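Side-chain contacts in ATP phosphoribosyltransferase regulatory subunit (Bacillus halodurans, PDB 3OD1), which probably serves, together with HisG, in the first step of histidine biosynthesis and may allow its feedback regulation by histidine: residues Arg82-Met85 / Thr86-Ala90; Thr50-Tyr54 / Glu55-Val59. All coordinates share one frame; numbering follows the deposited sequence.

How the contacts relate
Contact 2 comes first along the chain, where strand 51-53 turns into helix 54-60, and contact 1 follows where the chain leaves the neighbouring antiparallel strand 78-81 for helix 86-94. Their centres lie about 9 Å apart and they touch directly. Arg82 N is 3.0 Å from Thr50 O, a probable hydrogen bond at the end of the strand pair. Pro88 CB, in the first turn of helix 86-94, packs 3.4 Å from Glu52 OE2 of the strand, and Ala87 CB lies 3.9 Å from Val57 CG1 of the other helix. In related histidyl-tRNA synthetases the counterpart of contact 1 borders the histidine pocket; contact 2, unlike contact 1, is touched by the second subunit.

Contact 1 of 2, residues Arg82-Met85 / Thr86-Ala90; sequences RPDM and TAPIA
Asp84 reaches Ala87 because its CG sits between its own backbone N and carbonyl carbon (chi1 65°), which folds the carboxylate back toward the first helical turn, while Met85 bends at chi2 and chi3 so that its methyl returns toward Ile89. The result is a side-chain cap on the start of helix 86-94, in the loop after strand 78-81, whose counterpart in histidyl-tRNA synthetases, the relatives of this class II fold, lines the amino acid site; a similar place here is probable. Asp84 OD2 takes the N-H of Ala87 at 2.8 Å on its syn side, a little out of the carboxylate plane, and the bond is almost straight (173°). OD1, the other oxygen, is hydrogen-bonded to Ser61 OG, so the group is gripped at both ends and its rotation is fixed. An alanine at this position is likely to leave Ala87 N and the Ser61 hydroxyl without the carboxylate they share and the helix start without its side-chain cap. One turn on, Ile89 N donates to Met85 O at 2.9 Å, in a bent bond (148°). The side chains of the same two residues cross at about a right angle, with CE of Met85, deposited as selenomethionine, 4.1 Å from Ile89 CG1; Tyr108 of strand 104-113 touches both. Thr86 OG1 is hydrogen-bonded to Glu132 OE2 and also accepts from a water at 3.2 Å. That water in turn receives the N-H of Met85 at 3.0 Å, linking loop and helix. Pro88, with no N-H to offer, brings its ring against the Asp84 carbonyl: that buried oxygen finds no hydrogen-bond partner and lies 3.1 Å from Pro88 CD.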
ATOM      1  N   ARG B  82     -12.916   1.664   1.318  1.00 31.87           N
ATOM      2  CA  ARG B  82     -12.757   2.555   2.463  1.00 31.93           C
ATOM      3  C   ARG B  82     -12.575   4.026   2.078  1.00 28.17           C
ATOM      4  O   ARG B  82     -11.659   4.398   1.316  1.00 28.69           O
ATOM      5  CB  ARG B  82     -11.632   2.103   3.372  1.00 39.77           C
ATOM      6  CG  ARG B  82     -10.338   2.011   2.660  1.00 41.09           C
ATOM      7  CD  ARG B  82      -9.192   2.111   3.618  1.00 50.26           C
ATOM      8  NE  ARG B  82      -7.937   1.952   2.903  1.00 52.81           N
ATOM      9  CZ  ARG B  82      -7.212   0.847   2.921  1.00 45.63           C
ATOM     10  NH1 ARG B  82      -7.603  -0.188   3.642  1.00 55.44           N
ATOM     11  NH2 ARG B  82      -6.076   0.797   2.248  1.00 47.32           N
ATOM     12  N   PRO B  83     -13.458   4.875   2.614  1.00 31.21           N
ATOM     13  CA  PRO B  83     -13.419   6.308   2.338  1.00 31.99           C
ATOM     14  C   PRO B  83     -12.340   7.029   3.148  1.00 31.48           C
ATOM     15  O   PRO B  83     -11.875   8.100   2.741  1.00 29.33           O
ATOM     16  CB  PRO B  83     -14.829   6.776   2.747  1.00 30.08           C
ATOM     17  CG  PRO B  83     -15.295   5.763   3.730  1.00 36.42           C
ATOM     18  CD  PRO B  83     -14.716   4.464   3.257  1.00 33.10           C
ATOM     19  N   ASP B  84     -11.956   6.459   4.288  1.00 31.02           N
ATOM     20  CA  ASP B  84     -10.991   7.103   5.180  1.00 36.51           C
ATOM     21  C   ASP B  84     -10.383   6.051   6.112  1.00 34.37           C
ATOM     22  O   ASP B  84     -10.834   4.906   6.136  1.00 34.51           O
ATOM     23  CB  ASP B  84     -11.683   8.189   6.009  1.00 38.66           C
ATOM     24  CG  ASP B  84     -12.738   7.613   6.972  1.00 46.33           C
ATOM     25  OD1 ASP B  84     -13.818   7.190   6.514  1.00 55.04           O
ATOM     26  OD2 ASP B  84     -12.487   7.558   8.187  1.00 41.97           O
HETATM   27  N   MSE B  85      -9.387   6.438   6.904  1.00 30.38           N
HETATM   28  CA  MSE B  85      -8.799   5.510   7.870  1.00 30.60           C
HETATM   29  C   MSE B  85      -9.276   5.720   9.313  1.00 30.00           C
HETATM   30  O   MSE B  85      -9.054   4.863  10.175  1.00 32.48           O
HETATM   31  CB  MSE B  85      -7.268   5.540   7.793  1.00 25.87           C
HETATM   32  CG  MSE B  85      -6.699   4.730   6.595  1.00 27.62           C
HETATM   33 SE   MSE B  85      -7.265   2.852   6.631  0.72 39.77          SE
HETATM   34  CE  MSE B  85      -6.346   2.269   8.253  1.00 36.55           C
ATOM     35  N   THR B  86      -9.929   6.849   9.571  1.00 29.76           N
ATOM     36  CA  THR B  86     -10.365   7.159  10.929  1.00 29.48           C
ATOM     37  C   THR B  86     -11.488   6.226  11.401  1.00 31.75           C
ATOM     38  O   THR B  86     -11.419   5.664  12.498  1.00 35.63           O
ATOM     39  CB  THR B  86     -10.800   8.626  11.086  1.00 28.74           C
ATOM     40  OG1 THR B  86      -9.725   9.487  10.689  1.00 29.75           O
ATOM     41  CG2 THR B  86     -11.174   8.910  12.544  1.00 31.53           C
ATOM     42  N   ALA B  87     -12.520   6.057  10.583  1.00 32.56           N
ATOM     43  CA  ALA B  87     -13.611   5.165  10.973  1.00 34.96           C
ATOM     44  C   ALA B  87     -13.158   3.689  11.056  1.00 31.60           C
ATOM     45  O   ALA B  87     -13.516   2.965  12.002  1.00 33.16           O
ATOM     46  CB  ALA B  87     -14.830   5.355  10.063  1.00 33.60           C
ATOM     47  N   PRO B  88     -12.348   3.232  10.079  1.00 33.79           N
ATOM     48  CA  PRO B  88     -11.804   1.879  10.245  1.00 33.89           C
ATOM     49  C   PRO B  88     -10.945   1.764  11.502  1.00 34.06           C
ATOM     50  O   PRO B  88     -11.021   0.749  12.184  1.00 34.69           O
ATOM     51  CB  PRO B  88     -10.978   1.668   8.965  1.00 31.45           C
ATOM     52  CG  PRO B  88     -11.727   2.496   7.932  1.00 30.40           C
ATOM     53  CD  PRO B  88     -12.170   3.735   8.701  1.00 27.05           C
ATOM     54  N   ILE B  89     -10.169   2.792  11.832  1.00 32.85           N
ATOM     55  CA  ILE B  89      -9.359   2.704  13.042  1.00 30.71           C
ATOM     56  C   ILE B  89     -10.256   2.689  14.294  1.00 32.06           C
ATOM     57  O   ILE B  89      -9.971   1.989  15.257  1.00 33.52           O
ATOM     58  CB  ILE B  89      -8.284   3.805  13.100  1.00 35.44           C
ATOM     59  CG1 ILE B  89      -7.140   3.443  12.140  1.00 33.94           C
ATOM     60  CG2 ILE B  89      -7.765   3.976  14.526  1.00 36.74           C
ATOM     61  CD1 ILE B  89      -6.129   4.536  11.949  1.00 33.27           C
ATOM     62  N   ALA B  90     -11.356   3.433  14.259  1.00 28.56           N
ATOM     63  CA  ALA B  90     -12.296   3.411  15.379  1.00 32.53           C
ATOM     64  C   ALA B  90     -12.858   1.999  15.572  1.00 36.57           C
ATOM     65  O   ALA B  90     -12.954   1.507  16.704  1.00 34.17           O
ATOM     66  CB  ALA B  90     -13.419   4.420  15.167  1.00 28.66           C
TER
HETATM   67  O   HOH W   1      -8.759   9.238   7.621  1.00 49.38           O

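Contact 2 of 2, residues Thr50-Tyr54 / Glu55-Val59; sequences TLEYY and ETVGV
Tyr54 and Val59 meet in a CH-pi contact: methyl CG1 of Val59 stands over one face of the ring, 4.2 Å from its centroid and displaced toward the rim on the CZ side, the two side chains crossing at about a right angle. With chi1 at 166° the Tyr54 ring swings opposite its own N and lies along the outside of the turn. There CD2 and CE2 also meet the Glu55 carboxylate, steeply inclined to the ring, with OE2 3.5 Å from CE2. The phenol OH is hydrogen-bonded to Asp65 OD1.

Backbone bonds make the turn itself. Gly58 N donates to Tyr53 O at 3.0 Å, nearly straight (168°) and in the carbonyl plane, and Val59 N donates to Tyr54 O at 2.9 Å, bent at the hydrogen. Both span five residues, so helix 54-60, with Tyr53 at its N-cap position, opens with a wider, pi-type turn. Gly58, having no side chain, can bring its CA to 3.2 Å from Tyr54 O. Strand 51-53, outermost within this chain of a three-stranded antiparallel sheet and paired with 78-81, follows the helix and strand (21-40 and 44-45) that probably form motif 1, the class II dimer-interface motif; the second subunit lies alongside, its Phe8 touching Thr56.

Aliphatic CB and CG of Glu52 join strand to helix by van der Waals packing on Val57, the CB atoms 3.7 Å apart. The Glu52 chain, bent at chi2, puts OE1 3.5 Å from Val57 CG2, while OE2 forms a salt bridge with Arg91. Beside them, Thr56 OG1 lies 3.3 Å from Tyr53 CB.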
ATOM      1  N   THR B  50      -9.502  -3.240   2.568  1.00 34.08           N
ATOM      2  CA  THR B  50      -9.914  -2.375   1.488  1.00 30.99           C
ATOM      3  C   THR B  50     -11.435  -2.181   1.505  1.00 28.61           C
ATOM      4  O   THR B  50     -11.937  -1.138   1.112  1.00 34.58           O
ATOM      5  CB  THR B  50      -9.459  -2.964   0.147  1.00 29.80           C
ATOM      6  OG1 THR B  50      -8.028  -3.012   0.129  1.00 32.12           O
ATOM      7  CG2 THR B  50      -9.958  -2.107  -1.011  1.00 32.58           C
ATOM      8  N   LEU B  51     -12.159  -3.190   1.978  1.00 33.22           N
ATOM      9  CA  LEU B  51     -13.619  -3.150   1.982  1.00 31.15           C
ATOM     10  C   LEU B  51     -14.176  -3.097   3.399  1.00 31.76           C
ATOM     11  O   LEU B  51     -13.770  -3.882   4.260  1.00 31.76           O
ATOM     12  CB  LEU B  51     -14.173  -4.398   1.290  1.00 30.76           C
ATOM     13  CG  LEU B  51     -13.928  -4.478  -0.221  1.00 35.95           C
ATOM     14  CD1 LEU B  51     -14.099  -5.908  -0.720  1.00 33.07           C
ATOM     15  CD2 LEU B  51     -14.869  -3.543  -0.948  1.00 36.31           C
ATOM     16  N   GLU B  52     -15.100  -2.173   3.630  1.00 29.33           N
ATOM     17  CA  GLU B  52     -15.854  -2.130   4.883  1.00 31.42           C
ATOM     18  C   GLU B  52     -17.338  -2.186   4.528  1.00 30.45           C
ATOM     19  O   GLU B  52     -17.720  -1.922   3.380  1.00 35.06           O
ATOM     20  CB  GLU B  52     -15.541  -0.851   5.681  1.00 32.89           C
ATOM     21  CG  GLU B  52     -14.064  -0.643   6.035  1.00 32.34           C
ATOM     22  CD  GLU B  52     -13.664  -1.273   7.363  1.00 35.79           C
ATOM     23  OE1 GLU B  52     -14.507  -1.934   7.998  1.00 37.50           O
ATOM     24  OE2 GLU B  52     -12.502  -1.108   7.773  1.00 36.79           O
ATOM     25  N   TYR B  53     -18.180  -2.561   5.490  1.00 33.44           N
ATOM     26  CA  TYR B  53     -19.626  -2.484   5.290  1.00 33.80           C
ATOM     27  C   TYR B  53     -20.080  -1.043   5.183  1.00 37.76           C
ATOM     28  O   TYR B  53     -19.625  -0.179   5.930  1.00 40.64           O
ATOM     29  CB  TYR B  53     -20.382  -3.138   6.448  1.00 33.67           C
ATOM     30  CG  TYR B  53     -20.402  -4.636   6.390  1.00 33.74           C
ATOM     31  CD1 TYR B  53     -21.065  -5.308   5.374  1.00 37.54           C
ATOM     32  CD2 TYR B  53     -19.752  -5.391   7.367  1.00 35.55           C
ATOM     33  CE1 TYR B  53     -21.076  -6.705   5.334  1.00 38.86           C
ATOM     34  CE2 TYR B  53     -19.761  -6.764   7.339  1.00 34.18           C
ATOM     35  CZ  TYR B  53     -20.421  -7.418   6.324  1.00 41.44           C
ATOM     36  OH  TYR B  53     -20.416  -8.792   6.319  1.00 48.85           O
ATOM     37  N   TYR B  54     -20.992  -0.782   4.257  1.00 33.87           N
ATOM     38  CA  TYR B  54     -21.567   0.549   4.126  1.00 37.57           C
ATOM     39  C   TYR B  54     -22.382   0.954   5.358  1.00 40.76           C
ATOM     40  O   TYR B  54     -22.242   2.068   5.875  1.00 36.22           O
ATOM     41  CB  TYR B  54     -22.452   0.609   2.886  1.00 42.42           C
ATOM     42  CG  TYR B  54     -23.350   1.814   2.834  1.00 41.85           C
ATOM     43  CD1 TYR B  54     -22.827   3.093   2.707  1.00 39.30           C
ATOM     44  CD2 TYR B  54     -24.729   1.675   2.897  1.00 46.17           C
ATOM     45  CE1 TYR B  54     -23.654   4.199   2.647  1.00 40.12           C
ATOM     46  CE2 TYR B  54     -25.561   2.773   2.839  1.00 44.86           C
ATOM     47  CZ  TYR B  54     -25.022   4.029   2.720  1.00 49.49           C
ATOM     48  OH  TYR B  54     -25.854   5.120   2.662  1.00 52.16           O
ATOM     49  N   GLU B  55     -23.231   0.042   5.824  1.00 45.98           N
ATOM     50  CA  GLU B  55     -24.197   0.373   6.870  1.00 52.62           C
ATOM     51  C   GLU B  55     -23.538   0.684   8.211  1.00 50.06           C
ATOM     52  O   GLU B  55     -24.136   1.326   9.057  1.00 52.04           O
ATOM     53  CB  GLU B  55     -25.236  -0.742   7.026  1.00 54.97           C
ATOM     54  CG  GLU B  55     -26.194  -0.861   5.850  1.00 62.42           C
ATOM     55  CD  GLU B  55     -27.015   0.407   5.608  1.00 74.95           C
ATOM     56  OE1 GLU B  55     -27.028   1.303   6.485  1.00 80.36           O
ATOM     57  OE2 GLU B  55     -27.650   0.503   4.534  1.00 75.92           O
ATOM     58  N   THR B  56     -22.304   0.230   8.396  1.00 48.07           N
ATOM     59  CA  THR B  56     -21.579   0.497   9.632  1.00 46.94           C
ATOM     60  C   THR B  56     -20.515   1.588   9.453  1.00 44.28           C
ATOM     61  O   THR B  56     -20.755   2.754   9.751  1.00 42.89           O
ATOM     62  CB  THR B  56     -20.948  -0.791  10.200  1.00 48.25           C
ATOM     63  OG1 THR B  56     -20.044  -1.358   9.240  1.00 40.83           O
ATOM     64  CG2 THR B  56     -22.043  -1.815  10.535  1.00 43.38           C
ATOM     65  N   VAL B  57     -19.345   1.203   8.951  1.00 39.18           N
ATOM     66  CA  VAL B  57     -18.250   2.142   8.737  1.00 37.41           C
ATOM     67  C   VAL B  57     -18.594   3.194   7.682  1.00 32.65           C
ATOM     68  O   VAL B  57     -18.323   4.385   7.860  1.00 36.48           O
ATOM     69  CB  VAL B  57     -16.965   1.382   8.334  1.00 39.44           C
ATOM     70  CG1 VAL B  57     -15.880   2.345   7.876  1.00 36.09           C
ATOM     71  CG2 VAL B  57     -16.498   0.498   9.489  1.00 44.85           C
ATOM     72  N   GLY B  58     -19.201   2.766   6.580  1.00 35.03           N
ATOM     73  CA  GLY B  58     -19.528   3.708   5.520  1.00 27.89           C
ATOM     74  C   GLY B  58     -20.283   4.916   6.048  1.00 39.92           C
ATOM     75  O   GLY B  58     -19.884   6.060   5.824  1.00 42.55           O
ATOM     76  N   VAL B  59     -21.369   4.665   6.774  1.00 40.55           N
ATOM     77  CA  VAL B  59     -22.219   5.748   7.263  1.00 39.98           C
ATOM     78  C   VAL B  59     -21.579   6.656   8.320  1.00 44.63           C
ATOM     79  O   VAL B  59     -21.841   7.856   8.341  1.00 44.95           O
ATOM     80  CB  VAL B  59     -23.580   5.224   7.796  1.00 51.22           C
ATOM     81  CG1 VAL B  59     -24.412   4.622   6.659  1.00 43.05           C
ATOM     82  CG2 VAL B  59     -23.363   4.203   8.900  1.00 50.99           C
TER